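Local coordinates for protein heat-inducible transcription repressor hrcA homolog (Thermotoga maritima, PDB 1STZ) that probably represses class I heat shock operons, grpE-dnaK-dnaJ and groELS, as a DNA-binding transcription regulator and prevents their heat-shock induction, at residues A[238-243]-A[248-253]; A[132-137]-A[252-257]; A[273-278]-A[308-313]; A[125-130]-A[302-307]. All blocks are in the same frame, centred on the assembly; numbering follows the deposited sequence.

Contact 1 of 4, residues A[238-243]-A[248-253]; sequences NLLKDE and EDIRNL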
loop_
_atom_site.group_PDB
_atom_site.type_symbol
_atom_site.label_atom_id
_atom_site.label_comp_id
_atom_site.label_asym_id
_atom_site.label_seq_id
_atom_site.Cartn_x
_atom_site.Cartn_y
_atom_site.Cartn_z
ATOM N N ASN A 238 3.577 -15.615 11.496
ATOM C CA ASN A 238 3.473 -14.671 12.614
ATOM C C ASN A 238 3.437 -15.378 13.963
ATOM O O ASN A 238 4.020 -14.913 14.921
ATOM C CB ASN A 238 2.232 -13.790 12.479
ATOM C CG ASN A 238 2.215 -12.984 11.185
ATOM O OD1 ASN A 238 3.231 -12.460 10.770
ATOM N ND2 ASN A 238 1.051 -12.895 10.547
ATOM N N LEU A 239 2.738 -16.499 14.047
ATOM C CA LEU A 239 2.667 -17.246 15.301
ATOM C C LEU A 239 4.026 -17.773 15.748
ATOM O O LEU A 239 4.308 -17.821 16.951
ATOM C CB LEU A 239 1.685 -18.399 15.192
ATOM C CG LEU A 239 0.268 -17.953 14.899
ATOM C CD1 LEU A 239 -0.661 -19.157 14.971
ATOM C CD2 LEU A 239 -0.173 -16.813 15.840
ATOM N N LEU A 240 4.869 -18.135 14.780
ATOM C CA LEU A 240 6.226 -18.611 15.059
ATOM C C LEU A 240 7.209 -17.521 15.497
ATOM O O LEU A 240 8.231 -17.821 16.112
ATOM C CB LEU A 240 6.802 -19.292 13.824
ATOM C CG LEU A 240 5.992 -20.408 13.185
ATOM C CD1 LEU A 240 6.603 -20.733 11.835
ATOM C CD2 LEU A 240 6.005 -21.619 14.082
ATOM N N LYS A 241 6.940 -16.267 15.153
ATOM C CA LYS A 241 7.818 -15.164 15.566
ATOM C C LYS A 241 7.478 -14.656 16.958
ATOM O O LYS A 241 8.255 -13.928 17.563
ATOM C CB LYS A 241 7.718 -13.988 14.585
ATOM C CG LYS A 241 8.519 -14.156 13.334
ATOM C CD LYS A 241 9.964 -13.690 13.514
ATOM C CE LYS A 241 10.570 -13.275 12.192
ATOM N NZ LYS A 241 9.705 -13.693 11.053
ATOM N N ASP A 242 6.316 -15.045 17.455
ATOM C CA ASP A 242 5.818 -14.590 18.748
ATOM C C ASP A 242 6.355 -15.401 19.948
ATOM O O ASP A 242 5.955 -16.550 20.186
ATOM C CB ASP A 242 4.296 -14.642 18.711
ATOM C CG ASP A 242 3.672 -13.851 19.805
ATOM O OD1 ASP A 242 4.339 -13.705 20.858
ATOM O OD2 ASP A 242 2.524 -13.336 19.697
ATOM N N GLU A 243 7.214 -14.754 20.736
ATOM C CA GLU A 243 7.954 -15.405 21.813
ATOM C C GLU A 243 7.068 -15.922 22.932
ATOM O O GLU A 243 7.489 -16.763 23.708
ATOM C CB GLU A 243 9.013 -14.453 22.404
ATOM C CG GLU A 243 10.363 -15.112 22.667
ATOM C CD GLU A 243 10.511 -15.725 24.066
ATOM O OE1 GLU A 243 9.978 -15.172 25.067
ATOM O OE2 GLU A 243 11.205 -16.764 24.175
ATOM N N GLU A 248 4.069 -26.369 20.998
ATOM C CA GLU A 248 2.842 -27.087 21.351
ATOM C C GLU A 248 1.583 -26.221 21.224
ATOM O O GLU A 248 0.574 -26.699 20.738
ATOM C CB GLU A 248 2.934 -27.727 22.760
ATOM C CG GLU A 248 2.442 -29.182 22.818
ATOM C CD GLU A 248 3.503 -30.227 22.497
ATOM O OE1 GLU A 248 3.626 -30.640 21.301
ATOM O OE2 GLU A 248 4.205 -30.674 23.459
ATOM N N ASP A 249 1.624 -24.958 21.642
ATOM C CA ASP A 249 0.481 -24.079 21.440
ATOM C C ASP A 249 0.099 -24.067 19.962
ATOM O O ASP A 249 -1.079 -24.172 19.625
ATOM C CB ASP A 249 0.762 -22.633 21.852
ATOM C CG ASP A 249 0.971 -22.458 23.360
ATOM O OD1 ASP A 249 0.355 -23.203 24.173
ATOM O OD2 ASP A 249 1.731 -21.561 23.813
ATOM N N ILE A 250 1.101 -23.946 19.099
ATOM C CA ILE A 250 0.866 -23.805 17.675
ATOM C C ILE A 250 0.329 -25.089 17.031
ATOM O O ILE A 250 -0.629 -25.033 16.253
ATOM C CB ILE A 250 2.133 -23.299 16.953
ATOM C CG1 ILE A 250 2.480 -21.886 17.445
ATOM C CG2 ILE A 250 1.898 -23.247 15.448
ATOM C CD1 ILE A 250 3.887 -21.431 17.096
ATOM N N ARG A 251 0.926 -26.221 17.359
ATOM C CA ARG A 251 0.395 -27.519 16.946
ATOM C C ARG A 251 -1.051 -27.658 17.428
ATOM O O ARG A 251 -1.905 -28.093 16.679
ATOM C CB ARG A 251 1.210 -28.662 17.516
ATOM C CG ARG A 251 2.568 -28.842 16.902
ATOM C CD ARG A 251 3.427 -29.818 17.666
ATOM N NE ARG A 251 4.623 -30.174 16.926
ATOM C CZ ARG A 251 5.700 -30.727 17.462
ATOM N NH1 ARG A 251 5.749 -31.041 18.747
ATOM N NH2 ARG A 251 6.738 -31.011 16.695
ATOM N N ASN A 252 -1.325 -27.262 18.667
ATOM C CA ASN A 252 -2.692 -27.365 19.207
ATOM C C ASN A 252 -3.667 -26.548 18.382
ATOM O O ASN A 252 -4.760 -26.993 18.106
ATOM C CB ASN A 252 -2.774 -26.936 20.672
ATOM C CG ASN A 252 -2.122 -27.936 21.611
ATOM O OD1 ASN A 252 -1.974 -29.104 21.278
ATOM N ND2 ASN A 252 -1.732 -27.469 22.799
ATOM N N LEU A 253 -3.262 -25.360 17.974
ATOM C CA LEU A 253 -4.133 -24.497 17.201
ATOM C C LEU A 253 -4.446 -25.133 15.848
ATOM O O LEU A 253 -5.609 -25.198 15.442
ATOM C CB LEU A 253 -3.479 -23.151 16.986
ATOM C CG LEU A 253 -4.294 -21.865 16.797
ATOM C CD1 LEU A 253 -3.900 -21.200 15.555
ATOM C CD2 LEU A 253 -5.794 -22.034 16.874
#

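Contact 2 of 4, residues A[132-137]-A[252-257]; sequences EGYVLI and NLLEEV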
loop_
_atom_site.group_PDB
_atom_site.type_symbol
_atom_site.label_atom_id
_atom_site.label_comp_id
_atom_site.label_asym_id
_atom_site.label_seq_id
_atom_site.Cartn_x
_atom_site.Cartn_y
_atom_site.Cartn_z
ATOM N N GLU A 132 -0.051 -9.296 13.207
ATOM C CA GLU A 132 0.854 -10.399 13.504
ATOM C C GLU A 132 0.088 -11.608 14.019
ATOM O O GLU A 132 0.472 -12.219 15.027
ATOM C CB GLU A 132 1.920 -9.962 14.525
ATOM C CG GLU A 132 2.778 -8.779 14.077
ATOM C CD GLU A 132 3.516 -8.121 15.244
ATOM O OE1 GLU A 132 2.985 -8.122 16.387
ATOM O OE2 GLU A 132 4.624 -7.578 15.022
ATOM N N GLY A 133 -1.003 -11.942 13.331
ATOM C CA GLY A 133 -1.818 -13.093 13.682
ATOM C C GLY A 133 -1.942 -14.148 12.599
ATOM O O GLY A 133 -1.316 -14.070 11.524
ATOM N N TYR A 134 -2.744 -15.151 12.908
ATOM C CA TYR A 134 -3.106 -16.227 11.998
ATOM C C TYR A 134 -4.575 -16.053 11.662
ATOM O O TYR A 134 -5.396 -16.023 12.559
ATOM C CB TYR A 134 -2.943 -17.575 12.696
ATOM C CG TYR A 134 -3.248 -18.812 11.859
ATOM C CD1 TYR A 134 -4.264 -19.685 12.210
ATOM C CD2 TYR A 134 -2.487 -19.127 10.754
ATOM C CE1 TYR A 134 -4.516 -20.851 11.466
ATOM C CE2 TYR A 134 -2.737 -20.282 10.002
ATOM C CZ TYR A 134 -3.759 -21.127 10.365
ATOM O OH TYR A 134 -4.016 -22.258 9.627
ATOM N N VAL A 135 -4.886 -15.960 10.377
ATOM C CA VAL A 135 -6.241 -15.732 9.898
ATOM C C VAL A 135 -6.830 -16.932 9.164
ATOM O O VAL A 135 -6.160 -17.554 8.341
ATOM C CB VAL A 135 -6.268 -14.506 8.983
ATOM C CG1 VAL A 135 -7.639 -14.319 8.326
ATOM C CG2 VAL A 135 -5.878 -13.285 9.771
ATOM N N LEU A 136 -8.072 -17.274 9.502
ATOM C CA LEU A 136 -8.890 -18.187 8.705
ATOM C C LEU A 136 -10.085 -17.412 8.195
ATOM O O LEU A 136 -10.759 -16.747 8.977
ATOM C CB LEU A 136 -9.393 -19.360 9.534
ATOM C CG LEU A 136 -8.367 -20.312 10.117
ATOM C CD1 LEU A 136 -9.107 -21.403 10.851
ATOM C CD2 LEU A 136 -7.421 -20.924 9.082
ATOM N N ILE A 137 -10.321 -17.456 6.887
ATOM C CA ILE A 137 -11.541 -16.932 6.283
ATOM C C ILE A 137 -12.300 -18.090 5.642
ATOM O O ILE A 137 -11.786 -18.753 4.750
ATOM C CB ILE A 137 -11.231 -15.884 5.209
ATOM C CG1 ILE A 137 -10.396 -14.741 5.805
ATOM C CG2 ILE A 137 -12.530 -15.339 4.599
ATOM C CD1 ILE A 137 -10.145 -13.608 4.865
ATOM N N ASN A 252 -1.325 -27.262 18.667
ATOM C CA ASN A 252 -2.692 -27.365 19.207
ATOM C C ASN A 252 -3.667 -26.548 18.382
ATOM O O ASN A 252 -4.760 -26.993 18.106
ATOM C CB ASN A 252 -2.774 -26.936 20.672
ATOM C CG ASN A 252 -2.122 -27.936 21.611
ATOM O OD1 ASN A 252 -1.974 -29.104 21.278
ATOM N ND2 ASN A 252 -1.732 -27.469 22.799
ATOM N N LEU A 253 -3.262 -25.360 17.974
ATOM C CA LEU A 253 -4.133 -24.497 17.201
ATOM C C LEU A 253 -4.446 -25.133 15.848
ATOM O O LEU A 253 -5.609 -25.198 15.442
ATOM C CB LEU A 253 -3.479 -23.151 16.986
ATOM C CG LEU A 253 -4.294 -21.865 16.797
ATOM C CD1 LEU A 253 -3.900 -21.200 15.555
ATOM C CD2 LEU A 253 -5.794 -22.034 16.874
ATOM N N LEU A 254 -3.403 -25.604 15.166
ATOM C CA LEU A 254 -3.550 -26.141 13.821
ATOM C C LEU A 254 -4.457 -27.366 13.854
ATOM O O LEU A 254 -5.239 -27.564 12.960
ATOM C CB LEU A 254 -2.194 -26.503 13.226
ATOM C CG LEU A 254 -1.335 -25.272 12.936
ATOM C CD1 LEU A 254 0.108 -25.675 12.583
ATOM C CD2 LEU A 254 -1.959 -24.417 11.836
ATOM N N GLU A 255 -4.376 -28.145 14.922
ATOM C CA GLU A 255 -5.298 -29.249 15.126
ATOM C C GLU A 255 -6.767 -28.815 15.380
ATOM O O GLU A 255 -7.676 -29.345 14.757
ATOM C CB GLU A 255 -4.782 -30.156 16.248
ATOM C CG GLU A 255 -4.926 -31.645 15.963
ATOM C CD GLU A 255 -3.722 -32.270 15.234
ATOM O OE1 GLU A 255 -2.776 -32.746 15.936
ATOM O OE2 GLU A 255 -3.732 -32.325 13.963
ATOM N N GLU A 256 -6.999 -27.844 16.259
ATOM C CA GLU A 256 -8.359 -27.531 16.726
ATOM C C GLU A 256 -9.175 -26.750 15.707
ATOM O O GLU A 256 -10.388 -26.843 15.642
ATOM C CB GLU A 256 -8.304 -26.749 18.033
ATOM C CG GLU A 256 -7.721 -27.554 19.194
ATOM C CD GLU A 256 -8.452 -28.861 19.438
ATOM O OE1 GLU A 256 -9.683 -28.826 19.610
ATOM O OE2 GLU A 256 -7.802 -29.930 19.456
ATOM N N VAL A 257 -8.458 -25.968 14.930
ATOM C CA VAL A 257 -8.974 -25.175 13.849
ATOM C C VAL A 257 -9.656 -25.996 12.724
ATOM O O VAL A 257 -10.441 -25.440 11.952
ATOM C CB VAL A 257 -7.768 -24.327 13.341
ATOM C CG1 VAL A 257 -7.573 -24.374 11.878
ATOM C CG2 VAL A 257 -7.830 -22.915 13.943
#

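Contact 3 of 4, residues A[273-278]-A[308-313]; sequences VRIGRE and TSKVTK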
loop_
_atom_site.group_PDB
_atom_site.type_symbol
_atom_site.label_atom_id
_atom_site.label_comp_id
_atom_site.label_asym_id
_atom_site.label_seq_id
_atom_site.Cartn_x
_atom_site.Cartn_y
_atom_site.Cartn_z
ATOM N N VAL A 273 -14.304 -10.872 20.801
ATOM C CA VAL A 273 -13.052 -11.544 21.105
ATOM C C VAL A 273 -13.273 -12.569 22.213
ATOM O O VAL A 273 -14.074 -12.356 23.100
ATOM C CB VAL A 273 -11.923 -10.527 21.490
ATOM C CG1 VAL A 273 -12.145 -9.938 22.897
ATOM C CG2 VAL A 273 -10.579 -11.186 21.399
ATOM N N ARG A 274 -12.614 -13.706 22.104
ATOM C CA ARG A 274 -12.570 -14.707 23.166
ATOM C C ARG A 274 -11.105 -14.813 23.594
ATOM O O ARG A 274 -10.250 -15.119 22.774
ATOM C CB ARG A 274 -13.105 -16.050 22.684
ATOM C CG ARG A 274 -14.627 -16.007 22.516
ATOM C CD ARG A 274 -15.218 -17.324 22.085
ATOM N NE ARG A 274 -16.667 -17.303 22.043
ATOM C CZ ARG A 274 -17.471 -17.398 23.099
ATOM N NH1 ARG A 274 -17.000 -17.553 24.340
ATOM N NH2 ARG A 274 -18.777 -17.352 22.900
ATOM N N ILE A 275 -10.844 -14.510 24.861
ATOM C CA ILE A 275 -9.500 -14.458 25.423
ATOM C C ILE A 275 -9.285 -15.659 26.330
ATOM O O ILE A 275 -10.071 -15.908 27.242
ATOM C CB ILE A 275 -9.309 -13.111 26.211
ATOM C CG1 ILE A 275 -9.431 -11.920 25.270
ATOM C CG2 ILE A 275 -7.963 -13.068 26.905
ATOM C CD1 ILE A 275 -9.711 -10.601 25.949
ATOM N N GLY A 276 -8.219 -16.404 26.070
ATOM C CA GLY A 276 -7.802 -17.510 26.925
ATOM C C GLY A 276 -8.886 -18.528 27.248
ATOM O O GLY A 276 -9.393 -19.227 26.374
ATOM N N ARG A 277 -9.265 -18.603 28.515
ATOM C CA ARG A 277 -10.302 -19.532 28.939
ATOM C C ARG A 277 -11.663 -19.338 28.244
ATOM O O ARG A 277 -12.473 -20.263 28.196
ATOM C CB ARG A 277 -10.482 -19.500 30.460
ATOM C CG ARG A 277 -10.366 -18.134 31.127
ATOM C CD ARG A 277 -11.536 -17.197 30.870
ATOM N NE ARG A 277 -11.475 -15.963 31.665
ATOM C CZ ARG A 277 -11.842 -15.843 32.932
ATOM N NH1 ARG A 277 -12.305 -16.899 33.627
ATOM N NH2 ARG A 277 -11.749 -14.647 33.519
ATOM N N GLU A 278 -11.913 -18.143 27.719
ATOM C CA GLU A 278 -13.169 -17.856 27.017
ATOM C C GLU A 278 -13.316 -18.700 25.733
ATOM O O GLU A 278 -14.427 -18.948 25.281
ATOM C CB GLU A 278 -13.306 -16.366 26.718
ATOM C CG GLU A 278 -13.413 -15.450 27.956
ATOM C CD GLU A 278 -13.232 -13.961 27.626
ATOM O OE1 GLU A 278 -13.285 -13.111 28.542
ATOM O OE2 GLU A 278 -13.038 -13.620 26.433
ATOM N N THR A 308 -4.296 -14.782 17.722
ATOM C CA THR A 308 -2.998 -14.267 18.131
ATOM C C THR A 308 -2.698 -14.816 19.490
ATOM O O THR A 308 -3.559 -15.399 20.128
ATOM C CB THR A 308 -3.026 -12.714 18.235
ATOM O OG1 THR A 308 -4.035 -12.301 19.169
ATOM C CG2 THR A 308 -3.443 -12.058 16.912
ATOM N N SER A 309 -1.488 -14.599 19.967
ATOM C CA SER A 309 -1.269 -14.627 21.402
ATOM C C SER A 309 -2.262 -13.684 22.103
ATOM O O SER A 309 -2.639 -12.637 21.561
ATOM C CB SER A 309 0.141 -14.188 21.742
ATOM O OG SER A 309 0.288 -14.123 23.144
ATOM N N LYS A 310 -2.677 -14.054 23.307
ATOM C CA LYS A 310 -3.509 -13.165 24.133
ATOM C C LYS A 310 -2.725 -11.984 24.677
ATOM O O LYS A 310 -3.323 -11.046 25.193
ATOM C CB LYS A 310 -4.205 -13.928 25.275
ATOM C CG LYS A 310 -3.321 -14.537 26.320
ATOM C CD LYS A 310 -4.186 -15.282 27.338
ATOM C CE LYS A 310 -3.356 -16.125 28.317
ATOM N NZ LYS A 310 -4.269 -16.922 29.189
ATOM N N VAL A 311 -1.394 -12.056 24.584
ATOM C CA VAL A 311 -0.514 -10.924 24.834
ATOM C C VAL A 311 -0.342 -10.169 23.526
ATOM O O VAL A 311 0.609 -10.387 22.776
ATOM C CB VAL A 311 0.868 -11.355 25.415
ATOM C CG1 VAL A 311 1.650 -10.134 25.876
ATOM C CG2 VAL A 311 0.694 -12.363 26.570
ATOM N N THR A 312 -1.302 -9.301 23.231
ATOM C CA THR A 312 -1.365 -8.649 21.928
ATOM C C THR A 312 -2.000 -7.277 22.039
ATOM O O THR A 312 -2.631 -6.944 23.050
ATOM C CB THR A 312 -2.156 -9.557 20.941
ATOM O OG1 THR A 312 -2.145 -9.008 19.616
ATOM C CG2 THR A 312 -3.647 -9.636 21.302
ATOM N N LYS A 313 -1.851 -6.480 21.001
ATOM C CA LYS A 313 -2.423 -5.139 20.977
ATOM C C LYS A 313 -3.894 -5.188 20.583
ATOM O O LYS A 313 -4.213 -5.107 19.397
ATOM C CB LYS A 313 -1.627 -4.279 19.995
ATOM C CG LYS A 313 -0.162 -4.069 20.419
ATOM C CD LYS A 313 0.590 -3.217 19.413
ATOM C CE LYS A 313 1.817 -2.531 20.033
ATOM N NZ LYS A 313 2.516 -1.661 19.033
#

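Contact 4 of 4, residues A[125-130]-A[302-307]; sequences NLLARL and GSVYLF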
loop_
_atom_site.group_PDB
_atom_site.type_symbol
_atom_site.label_atom_id
_atom_site.label_comp_id
_atom_site.label_asym_id
_atom_site.label_seq_id
_atom_site.Cartn_x
_atom_site.Cartn_y
_atom_site.Cartn_z
ATOM N N ASN A 125 -4.492 -11.758 4.099
ATOM C CA ASN A 125 -3.100 -11.417 4.176
ATOM C C ASN A 125 -2.820 -10.044 4.790
ATOM O O ASN A 125 -1.843 -9.900 5.536
ATOM C CB ASN A 125 -2.439 -11.609 2.822
ATOM C CG ASN A 125 -2.186 -13.104 2.520
ATOM O OD1 ASN A 125 -1.281 -13.713 3.085
ATOM N ND2 ASN A 125 -3.033 -13.703 1.686
ATOM N N LEU A 126 -3.665 -9.048 4.511
ATOM C CA LEU A 126 -3.474 -7.734 5.115
ATOM C C LEU A 126 -3.794 -7.800 6.627
ATOM O O LEU A 126 -3.087 -7.222 7.447
ATOM C CB LEU A 126 -4.348 -6.683 4.446
ATOM C CG LEU A 126 -4.147 -5.260 4.983
ATOM C CD1 LEU A 126 -2.740 -4.751 4.708
ATOM C CD2 LEU A 126 -5.145 -4.286 4.369
ATOM N N LEU A 127 -4.871 -8.501 6.958
ATOM C CA LEU A 127 -5.291 -8.702 8.327
ATOM C C LEU A 127 -4.189 -9.413 9.146
ATOM O O LEU A 127 -3.861 -8.979 10.237
ATOM C CB LEU A 127 -6.587 -9.526 8.366
ATOM C CG LEU A 127 -7.660 -9.349 9.446
ATOM C CD1 LEU A 127 -8.485 -10.623 9.645
ATOM C CD2 LEU A 127 -7.193 -8.843 10.744
ATOM N N ALA A 128 -3.659 -10.512 8.620
ATOM C CA ALA A 128 -2.578 -11.269 9.265
ATOM C C ALA A 128 -1.334 -10.416 9.453
ATOM O O ALA A 128 -0.723 -10.407 10.525
ATOM C CB ALA A 128 -2.213 -12.505 8.431
ATOM N N ARG A 129 -0.951 -9.704 8.406
ATOM C CA ARG A 129 0.239 -8.862 8.462
ATOM C C ARG A 129 0.163 -7.743 9.500
ATOM O O ARG A 129 1.103 -7.550 10.263
ATOM C CB ARG A 129 0.514 -8.256 7.104
ATOM C CG ARG A 129 1.763 -7.424 7.074
ATOM C CD ARG A 129 2.322 -7.240 5.694
ATOM N NE ARG A 129 1.318 -6.739 4.759
ATOM C CZ ARG A 129 1.596 -6.174 3.582
ATOM N NH1 ARG A 129 2.860 -6.014 3.184
ATOM N NH2 ARG A 129 0.603 -5.762 2.794
ATOM N N LEU A 130 -0.957 -7.041 9.549
ATOM C CA LEU A 130 -1.106 -5.866 10.403
ATOM C C LEU A 130 -1.306 -6.204 11.885
ATOM O O LEU A 130 -1.080 -5.368 12.736
ATOM C CB LEU A 130 -2.286 -5.020 9.932
ATOM C CG LEU A 130 -2.216 -4.434 8.533
ATOM C CD1 LEU A 130 -3.369 -3.469 8.321
ATOM C CD2 LEU A 130 -0.866 -3.759 8.276
ATOM N N GLY A 302 -19.810 -16.109 5.193
ATOM C CA GLY A 302 -18.820 -16.888 5.927
ATOM C C GLY A 302 -18.335 -16.188 7.191
ATOM O O GLY A 302 -18.605 -15.011 7.410
ATOM N N SER A 303 -17.622 -16.932 8.018
ATOM C CA SER A 303 -16.960 -16.404 9.196
ATOM C C SER A 303 -15.462 -16.138 8.959
ATOM O O SER A 303 -14.812 -16.779 8.121
ATOM C CB SER A 303 -17.152 -17.377 10.353
ATOM O OG SER A 303 -18.539 -17.497 10.634
ATOM N N VAL A 304 -14.940 -15.163 9.700
ATOM C CA VAL A 304 -13.529 -14.813 9.730
ATOM C C VAL A 304 -13.004 -14.961 11.156
ATOM O O VAL A 304 -13.668 -14.559 12.103
ATOM C CB VAL A 304 -13.315 -13.357 9.294
ATOM C CG1 VAL A 304 -11.836 -13.000 9.263
ATOM C CG2 VAL A 304 -13.950 -13.110 7.931
ATOM N N TYR A 305 -11.810 -15.522 11.287
ATOM C CA TYR A 305 -11.152 -15.746 12.570
ATOM C C TYR A 305 -9.735 -15.196 12.539
ATOM O O TYR A 305 -8.999 -15.451 11.596
ATOM C CB TYR A 305 -11.087 -17.233 12.887
ATOM C CG TYR A 305 -12.430 -17.905 12.897
ATOM C CD1 TYR A 305 -12.984 -18.389 11.730
ATOM C CD2 TYR A 305 -13.141 -18.064 14.079
ATOM C CE1 TYR A 305 -14.221 -19.017 11.734
ATOM C CE2 TYR A 305 -14.373 -18.674 14.091
ATOM C CZ TYR A 305 -14.910 -19.155 12.917
ATOM O OH TYR A 305 -16.132 -19.797 12.927
ATOM N N LEU A 306 -9.380 -14.424 13.566
ATOM C CA LEU A 306 -8.013 -13.969 13.815
ATOM C C LEU A 306 -7.516 -14.552 15.151
ATOM O O LEU A 306 -8.050 -14.234 16.221
ATOM C CB LEU A 306 -8.022 -12.449 13.944
ATOM C CG LEU A 306 -6.773 -11.592 13.743
ATOM C CD1 LEU A 306 -6.683 -10.520 14.791
ATOM C CD2 LEU A 306 -5.473 -12.338 13.597
ATOM N N PHE A 307 -6.478 -15.352 15.094
ATOM C CA PHE A 307 -5.862 -15.928 16.272
ATOM C C PHE A 307 -4.529 -15.243 16.497
ATOM O O PHE A 307 -3.728 -15.138 15.587
ATOM C CB PHE A 307 -5.621 -17.425 16.088
ATOM C CG PHE A 307 -6.868 -18.232 15.968
ATOM C CD1 PHE A 307 -7.393 -18.534 14.722
ATOM C CD2 PHE A 307 -7.490 -18.735 17.096
ATOM C CE1 PHE A 307 -8.552 -19.317 14.609
ATOM C CE2 PHE A 307 -8.630 -19.489 16.988
ATOM C CZ PHE A 307 -9.167 -19.776 15.730
#

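Contact 1 of 4, residues A[238-243]-A[248-253]
Leu239 and Leu240 of helix 236-241 pack against Ile250 and Leu253 of helix 247-256. The apolar contacts come first. Ile250 points its CB toward the other helix and does most of the touching with one methyl. Its CD1 lies 3.7 Å from Leu240 CD2, and the two side chains cross at about a right angle. The same CD1 is 4.2 Å from Leu239 CB. Ile250 has CG1 beside its backbone N (chi1 -64°) and CD1 extended from there, which carries the methyl across to the facing helix. One turn beyond Ile250, Leu253 CD1 meets Leu239 CD1 at 3.9 Å, again with the side chains near perpendicular.

One contact involves a backbone atom. Ile250 CD1 sits 3.6 Å from Leu239 O, so the methyl also rests against the backbone of the first helix.

The polar groups work elsewhere. Within helix 247-256, Arg251 NH1 forms a salt bridge with Glu248 OE1 through a weak hydrogen bond of 3.3 Å, with the carboxylate oxygen at the edge of the guanidinium. Arg251 NE bonds Leu240 O of the second subunit, and Leu240 packs on Leu240 of that subunit.

The side-chain contacts between these two consecutive helices are thus apolar, with one methyl against a backbone carbonyl oxygen. They imply cohesion by burial of methyl groups, while polar bonds at the margin join the two subunits.

Contact 2 of 4, residues A[132-137]-A[252-257]
Tyr134 and Leu136 project from strand 134-138 toward Leu253, Leu254 and Val257. Tyr134 comes first. Its CG lies anti to the backbone N (chi1 -178°), which swings the ring out toward Leu253 and Leu254. Leu253 CD1 approaches the ring obliquely and is 3.7 Å from Tyr134 CD1. Further out, Leu254 CD2 lies 4.0 Å from Tyr134 CZ and 3.7 Å from Tyr134 OH. The Leu254 side chain crosses the tyrosine at about a right angle. With an alanine here the ring would be gone, which is likely to open a gap and leave the Leu253 and Leu254 methyls without the ring they pack on.

The strand belongs to a five-stranded antiparallel sheet, between strands 231-234 and 299-309. Its successive residues face opposite ways. Val135 packs on Leu127 and Ala128 of helix 116-131, whereas its two neighbours face residues 252-257. The sheet therefore carries helices on both faces.

Leu136 follows. It meets Val257 tip to tip, with Leu136 CD1 3.5 Å from Val257 CG1, tighter than usual for two carbons. Val257 CG2 is also close, at 3.7 Å from the same Leu136 CD1. Val257 leans on Phe307 of the adjoining strand as well.

Contact 3 of 4, residues A[273-278]-A[308-313]
Ile275 and Lys310 meet where the ends of strands 272-275 and 299-309 approach each other across the strand between them. The more closely packed part is apolar. Ile275 CG2 lies 4.2 Å from Lys310 CB, and the two side chains cross at a slant. Ile275 also rests on Leu84 of helix 81-94 and on Tyr314, so its side chain is buried.

The sparse part is the passage of the lysine over Gly276. Lys310 CG sits between the backbone N and the carbonyl carbon (chi1 65°), and the chain runs extended beyond it. Lys310 NZ comes 4.2 Å from Gly276 CA. The amine is anchored outside the two segments, by a salt bridge with Asp81 and a bond to Glu285 O. Next to the glycine, Arg277 is exposed and points away.

Each segment is also braced internally. Ile275 N gives a bond of 2.8 Å to Glu278 OE2, at 169° and from above the carboxylate plane. Arg274 NH1 reaches Glu278 O at 3.1 Å. In the other segment, Val311 N bonds Ser309 OG at 3.0 Å, forming an ST turn.

Strand 287-296 pairs with both strands, Arg274 with Val289 and Thr308 with Ala288. The ladder continues in Gly276 with Phe287 and Lys310 with Lys286. This is one end of the antiparallel sheet, from edge strand 272-275 to middle strand 299-309, set against helix 81-94.

Contact 4 of 4, residues A[125-130]-A[302-307]
Leu127 packs on Val304 and Leu306 in an apolar helix-on-sheet contact near the centre of the chain. Helix 116-131 supplies the leucine, and strand 299-309, the middle strand of the five-stranded antiparallel sheet, supplies its two partners.

The two branches of Leu127 divide the work. Leu127 CD1 reaches Val304 CG1 at 4.1 Å, and these side chains meet tip to tip. Leu127 CD2 lies 4.1 Å from Leu306 CG, with the side chains crossing at a slant. Val304 CG1 stands anti to its own backbone N (chi1 -177°), and this places the methyl in front of the leucine. The leucine thus spans two residues spaced by one along the strand. Both point their CB toward the helix, and Tyr305 between them points away.

All three touching residues are buried, and both distances are ordinary for methyl and methine carbons. Val135 of the adjoining strand also touches Leu127 and Leu306. Val320 and Phe321 of helix 314-334 pack on Leu127, and Phe321 reaches Val304 too. Helices 116-131 and 314-334 therefore share this face of the sheet. Tyr305 belongs to the other face, where its OH bonds Leu263 O.

An antiparallel sheet covered on one face by the helices before its first strand and after its last is consistent with the GAF-like fold to which the HrcA C-terminal domain is assigned.

Overall arrangement
All four contacts are largely buried, but at different depths. Contact 4 is in the core, its centre about 3 Å from the centre of the chain, against about 9 Å for the centre of contact 2. These two lie on opposite faces of the same sheet, on hydrogen-bonded neighbour strands 134-138 and 299-309. Contact 1 shares Leu253 and helix 247-256 with contact 2, adds a further helix and borders the second subunit. The side chains that meet in these three are apolar. Contact 3 uses strand 299-309, as contact 4 does, but just beyond, where the strand ends. It buries the least surface and mixes a small apolar touch with a partly exposed lysine whose charge is paired by helix 81-94.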